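Local atomic coordinates of putative sugar ABC transport system, substrate-binding protein (Bordetella parapertussis, PDB entry 5IX8), a protein that probably binds a carbohydrate in the periplasm and delivers it to an ABC transporter. Residues A[238-251]-A[294-306]. Sequence-based numbering, arbitrary orientation.
Sequences EAMIREGRLLAVAS and TVVDKSNVDTHPY. With SO4 (sulfate ion), chain D.
V249 and V296 pair as an antiparallel hydrogen-bonded couple, V249 N giving to V296 O at 2.9 Å and V296 N returning to V249 O, while the neighbouring non-hydrogen-bonded pair A250–V295 brings the CA atoms to 4.3 Å. A further bond, S251 N to T294 O at 2.9 Å, carries the pairing past A250, and a water links L247 O to K298 N at the other end. The CB of A248 meets V295 CG1 on the face covered by helix 122-135. On the reverse face V296 points CG1, anti to its backbone nitrogen (chi1 -176°), at I241 CD1, 3.7 Å away, the two side chains crossing at about a right angle. I241 CG2 meanwhile lies against the backbone between D297 and K298 and against V301 CB. Strand 295-296 is thus an antiparallel edge strand added to the otherwise parallel sheet of one lobe of this periplasmic binding protein, and the loop after it folds back over helix 235-242. N300 braces that loop with its side-chain amide, ND2 giving to V295 O and OD1 accepting from D297 N. Along the outside of the helix, R242 runs extended past V301 CG1 and grips D302 side-on: NE at 3.0 Å and NH2 at 2.9 Å both donate to OD1, nearly in the guanidinium plane, with the carboxylate turned only 20° from it. E238 sets OE2 at the edge of the Y306 ring, 3.3 Å from CE1, and hydrogen-bonds through the same oxygen to Y311. Y306 OH instead donates to V301 O at 2.6 Å. Near the sheet end, S251 CB packs against T294 OG1, which hydrogen-bonds H304 NE2; the S251 hydroxyl pairs with D310.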
loop_
_atom_site.group_PDB
_atom_site.type_symbol
_atom_site.label_atom_id
_atom_site.label_comp_id
_atom_site.label_asym_id
_atom_site.label_seq_id
_atom_site.Cartn_x
_atom_site.Cartn_y
_atom_site.Cartn_z
ATOM N N GLU A 238 9.198 6.415 -13.774
ATOM C CA GLU A 238 9.014 6.104 -15.192
ATOM C C GLU A 238 10.337 6.157 -15.935
ATOM O O GLU A 238 10.687 5.218 -16.646
ATOM C CB GLU A 238 7.993 7.061 -15.808
ATOM C CG GLU A 238 6.600 6.940 -15.145
ATOM C CD GLU A 238 5.638 8.065 -15.544
ATOM O OE1 GLU A 238 5.889 8.701 -16.593
ATOM O OE2 GLU A 238 4.637 8.320 -14.819
ATOM N N ALA A 239 11.106 7.235 -15.742
ATOM C CA ALA A 239 12.404 7.345 -16.410
ATOM C C ALA A 239 13.378 6.280 -15.901
ATOM O O ALA A 239 14.170 5.730 -16.674
ATOM C CB ALA A 239 12.976 8.757 -16.210
HETATM N N MSE A 240 13.315 5.954 -14.613
HETATM C CA MSE A 240 14.194 4.954 -14.029
HETATM C C MSE A 240 13.934 3.570 -14.610
HETATM O O MSE A 240 14.867 2.785 -14.763
HETATM C CB MSE A 240 14.019 4.912 -12.497
HETATM C CG MSE A 240 14.356 6.220 -11.789
HETATM SE SE MSE A 240 14.136 6.055 -9.827
HETATM C CE MSE A 240 14.891 7.758 -9.249
ATOM N N ILE A 241 12.661 3.261 -14.898
ATOM C CA ILE A 241 12.338 2.015 -15.592
ATOM C C ILE A 241 12.906 2.028 -17.008
ATOM O O ILE A 241 13.548 1.066 -17.454
ATOM C CB ILE A 241 10.818 1.794 -15.601
ATOM C CG1 ILE A 241 10.307 1.519 -14.190
ATOM C CG2 ILE A 241 10.447 0.660 -16.527
ATOM C CD1 ILE A 241 8.784 1.360 -14.135
ATOM N N ARG A 242 12.688 3.124 -17.741
ATOM C CA ARG A 242 13.180 3.178 -19.113
ATOM C C ARG A 242 14.700 3.093 -19.169
ATOM O O ARG A 242 15.260 2.496 -20.096
ATOM C CB ARG A 242 12.702 4.458 -19.786
ATOM C CG ARG A 242 11.214 4.516 -20.056
ATOM C CD ARG A 242 10.843 5.664 -21.003
ATOM N NE ARG A 242 9.414 5.927 -20.888
ATOM C CZ ARG A 242 8.911 6.837 -20.066
ATOM N NH1 ARG A 242 9.733 7.594 -19.342
ATOM N NH2 ARG A 242 7.598 7.007 -19.981
ATOM N N GLU A 243 15.379 3.720 -18.218
ATOM C CA GLU A 243 16.839 3.742 -18.165
ATOM C C GLU A 243 17.433 2.456 -17.614
ATOM O O GLU A 243 18.667 2.328 -17.577
ATOM C CB GLU A 243 17.308 4.929 -17.319
ATOM C CG GLU A 243 17.109 6.267 -17.989
ATOM C CD GLU A 243 16.994 7.437 -17.017
ATOM O OE1 GLU A 243 17.328 7.283 -15.810
ATOM O OE2 GLU A 243 16.557 8.521 -17.478
ATOM N N GLY A 244 16.590 1.520 -17.169
ATOM C CA GLY A 244 17.020 0.222 -16.700
ATOM C C GLY A 244 17.370 0.137 -15.233
ATOM O O GLY A 244 17.776 -0.935 -14.773
ATOM N N ARG A 245 17.240 1.221 -14.478
ATOM C CA ARG A 245 17.652 1.187 -13.074
ATOM C C ARG A 245 16.625 0.477 -12.190
ATOM O O ARG A 245 17.001 -0.230 -11.241
ATOM C CB ARG A 245 17.894 2.605 -12.578
ATOM C CG ARG A 245 18.156 2.690 -11.097
ATOM C CD ARG A 245 19.465 1.996 -10.686
ATOM N NE ARG A 245 20.650 2.779 -11.072
ATOM C CZ ARG A 245 21.906 2.379 -10.883
ATOM N NH1 ARG A 245 22.159 1.186 -10.344
ATOM N NH2 ARG A 245 22.911 3.165 -11.247
ATOM N N LEU A 246 15.331 0.652 -12.486
ATOM C CA LEU A 246 14.259 -0.097 -11.840
ATOM C C LEU A 246 13.830 -1.206 -12.787
ATOM O O LEU A 246 13.412 -0.935 -13.922
ATOM C CB LEU A 246 13.054 0.786 -11.496
ATOM C CG LEU A 246 13.210 1.897 -10.449
ATOM C CD1 LEU A 246 11.861 2.638 -10.268
ATOM C CD2 LEU A 246 13.739 1.388 -9.105
ATOM N N LEU A 247 13.944 -2.449 -12.325
ATOM C CA LEU A 247 13.549 -3.589 -13.150
ATOM C C LEU A 247 12.043 -3.700 -13.242
ATOM O O LEU A 247 11.492 -4.001 -14.311
ATOM C CB LEU A 247 14.126 -4.873 -12.558
ATOM C CG LEU A 247 13.697 -6.199 -13.185
ATOM C CD1 LEU A 247 14.086 -6.277 -14.660
ATOM C CD2 LEU A 247 14.281 -7.362 -12.380
ATOM N N ALA A 248 11.365 -3.454 -12.130
ATOM C CA ALA A 248 9.929 -3.624 -12.054
ATOM C C ALA A 248 9.425 -2.876 -10.842
ATOM O O ALA A 248 10.102 -2.806 -9.801
ATOM C CB ALA A 248 9.547 -5.107 -11.943
ATOM N N VAL A 249 8.215 -2.352 -10.974
ATOM C CA VAL A 249 7.550 -1.651 -9.890
ATOM C C VAL A 249 6.149 -2.197 -9.821
ATOM O O VAL A 249 5.384 -2.065 -10.784
ATOM C CB VAL A 249 7.500 -0.123 -10.107
ATOM C CG1 VAL A 249 6.738 0.530 -8.942
ATOM C CG2 VAL A 249 8.921 0.462 -10.255
ATOM N N ALA A 250 5.787 -2.750 -8.691
ATOM C CA ALA A 250 4.406 -3.197 -8.561
ATOM C C ALA A 250 3.485 -1.975 -8.485
ATOM O O ALA A 250 3.781 -1.016 -7.772
ATOM C CB ALA A 250 4.266 -4.093 -7.335
ATOM N N SER A 251 2.394 -1.984 -9.260
ATOM C CA SER A 251 1.403 -0.905 -9.175
ATOM C C SER A 251 0.602 -1.059 -7.884
ATOM O O SER A 251 0.129 -2.149 -7.581
ATOM C CB SER A 251 0.460 -0.955 -10.399
ATOM O OG SER A 251 -0.703 -0.128 -10.251
ATOM N N THR A 294 -0.915 -5.549 -10.869
ATOM C CA THR A 294 -0.180 -5.415 -12.119
ATOM C C THR A 294 1.221 -4.901 -11.805
ATOM O O THR A 294 1.452 -4.246 -10.784
ATOM C CB THR A 294 -0.888 -4.459 -13.109
ATOM O OG1 THR A 294 -1.017 -3.176 -12.513
ATOM C CG2 THR A 294 -2.264 -4.930 -13.410
ATOM N N VAL A 295 2.174 -5.266 -12.643
ATOM C CA VAL A 295 3.554 -4.816 -12.506
ATOM C C VAL A 295 3.867 -3.869 -13.650
ATOM O O VAL A 295 3.454 -4.110 -14.793
ATOM C CB VAL A 295 4.518 -6.013 -12.505
ATOM C CG1 VAL A 295 5.921 -5.544 -12.359
ATOM C CG2 VAL A 295 4.203 -6.909 -11.339
ATOM N N VAL A 296 4.603 -2.802 -13.351
ATOM C CA VAL A 296 5.050 -1.858 -14.370
ATOM C C VAL A 296 6.507 -2.151 -14.666
ATOM O O VAL A 296 7.319 -2.305 -13.733
ATOM C CB VAL A 296 4.856 -0.404 -13.907
ATOM C CG1 VAL A 296 5.250 0.580 -15.024
ATOM C CG2 VAL A 296 3.399 -0.171 -13.443
ATOM N N ASP A 297 6.842 -2.261 -15.951
ATOM C CA ASP A 297 8.222 -2.535 -16.371
ATOM C C ASP A 297 8.435 -1.880 -17.731
ATOM O O ASP A 297 7.570 -1.157 -18.216
ATOM C CB ASP A 297 8.497 -4.044 -16.384
ATOM C CG ASP A 297 7.551 -4.799 -17.301
ATOM O OD1 ASP A 297 7.094 -4.233 -18.317
ATOM O OD2 ASP A 297 7.256 -5.965 -17.007
ATOM N N LYS A 298 9.603 -2.113 -18.340
ATOM C CA LYS A 298 9.866 -1.523 -19.653
ATOM C C LYS A 298 8.784 -1.866 -20.674
ATOM O O LYS A 298 8.515 -1.072 -21.591
ATOM C CB LYS A 298 11.220 -1.992 -20.194
ATOM C CG LYS A 298 12.413 -1.328 -19.582
ATOM C CD LYS A 298 13.670 -1.564 -20.442
ATOM C CE LYS A 298 13.514 -0.874 -21.805
ATOM N NZ LYS A 298 14.700 -1.019 -22.723
ATOM N N SER A 299 8.167 -3.043 -20.552
ATOM C CA SER A 299 7.213 -3.471 -21.565
ATOM C C SER A 299 5.912 -2.686 -21.515
ATOM O O SER A 299 5.212 -2.632 -22.521
ATOM C CB SER A 299 6.923 -4.967 -21.428
ATOM O OG SER A 299 6.098 -5.255 -20.306
ATOM N N ASN A 300 5.565 -2.065 -20.379
ATOM C CA ASN A 300 4.296 -1.354 -20.307
ATOM C C ASN A 300 4.378 0.004 -19.626
ATOM O O ASN A 300 3.330 0.584 -19.305
ATOM C CB ASN A 300 3.233 -2.204 -19.599
ATOM C CG ASN A 300 3.571 -2.459 -18.150
ATOM O OD1 ASN A 300 4.602 -2.027 -17.674
ATOM N ND2 ASN A 300 2.706 -3.168 -17.452
ATOM N N VAL A 301 5.575 0.531 -19.370
ATOM C CA VAL A 301 5.656 1.821 -18.701
ATOM C C VAL A 301 4.996 2.906 -19.550
ATOM O O VAL A 301 4.470 3.883 -19.017
ATOM C CB VAL A 301 7.137 2.126 -18.353
ATOM C CG1 VAL A 301 8.020 2.262 -19.620
ATOM C CG2 VAL A 301 7.260 3.369 -17.491
ATOM N N ASP A 302 4.958 2.740 -20.871
ATOM C CA ASP A 302 4.338 3.746 -21.729
ATOM C C ASP A 302 2.851 3.513 -21.967
ATOM O O ASP A 302 2.209 4.360 -22.589
ATOM C CB ASP A 302 5.060 3.812 -23.071
ATOM C CG ASP A 302 6.483 4.309 -22.932
ATOM O OD1 ASP A 302 6.784 5.052 -21.970
ATOM O OD2 ASP A 302 7.314 3.953 -23.776
ATOM N N THR A 303 2.277 2.407 -21.486
ATOM C CA THR A 303 0.870 2.111 -21.762
ATOM C C THR A 303 0.073 1.792 -20.512
ATOM O O THR A 303 -1.153 1.931 -20.509
ATOM C CB THR A 303 0.734 0.926 -22.707
ATOM O OG1 THR A 303 1.391 -0.210 -22.132
ATOM C CG2 THR A 303 1.334 1.243 -24.069
ATOM N N HIS A 304 0.740 1.314 -19.467
ATOM C CA HIS A 304 0.028 0.921 -18.254
ATOM C C HIS A 304 -0.732 2.119 -17.686
ATOM O O HIS A 304 -0.241 3.248 -17.744
ATOM C CB HIS A 304 1.026 0.370 -17.225
ATOM C CG HIS A 304 0.396 -0.136 -15.959
ATOM N ND1 HIS A 304 -0.219 0.694 -15.048
ATOM C CD2 HIS A 304 0.305 -1.386 -15.447
ATOM C CE1 HIS A 304 -0.678 -0.019 -14.035
ATOM N NE2 HIS A 304 -0.355 -1.287 -14.241
ATOM N N PRO A 305 -1.934 1.917 -17.133
ATOM C CA PRO A 305 -2.755 3.059 -16.717
ATOM C C PRO A 305 -2.485 3.546 -15.295
ATOM O O PRO A 305 -3.374 4.141 -14.652
ATOM C CB PRO A 305 -4.178 2.507 -16.853
ATOM C CG PRO A 305 -4.023 1.068 -16.479
ATOM C CD PRO A 305 -2.671 0.642 -17.029
ATOM N N TYR A 306 -1.260 3.306 -14.795
ATOM C CA TYR A 306 -0.946 3.668 -13.410
ATOM C C TYR A 306 -1.222 5.144 -13.137
ATOM O O TYR A 306 -1.535 5.514 -12.004
ATOM C CB TYR A 306 0.514 3.335 -13.073
ATOM C CG TYR A 306 1.515 3.866 -14.075
ATOM C CD1 TYR A 306 1.845 5.205 -14.118
ATOM C CD2 TYR A 306 2.126 3.011 -14.977
ATOM C CE1 TYR A 306 2.740 5.681 -15.055
ATOM C CE2 TYR A 306 3.041 3.477 -15.906
ATOM C CZ TYR A 306 3.339 4.804 -15.930
ATOM O OH TYR A 306 4.228 5.269 -16.857
HETATM S S SO4 D . 21.111 5.674 -13.316
HETATM O O1 SO4 D . 20.346 5.204 -14.457
HETATM O O2 SO4 D . 20.372 5.390 -12.081
HETATM O O3 SO4 D . 22.402 4.992 -13.281
HETATM O O4 SO4 D . 21.309 7.109 -13.475
HETATM O O HOH W 1 11.987 -3.418 -16.885
HETATM O O HOH W 2 -1.637 -3.404 -8.719
#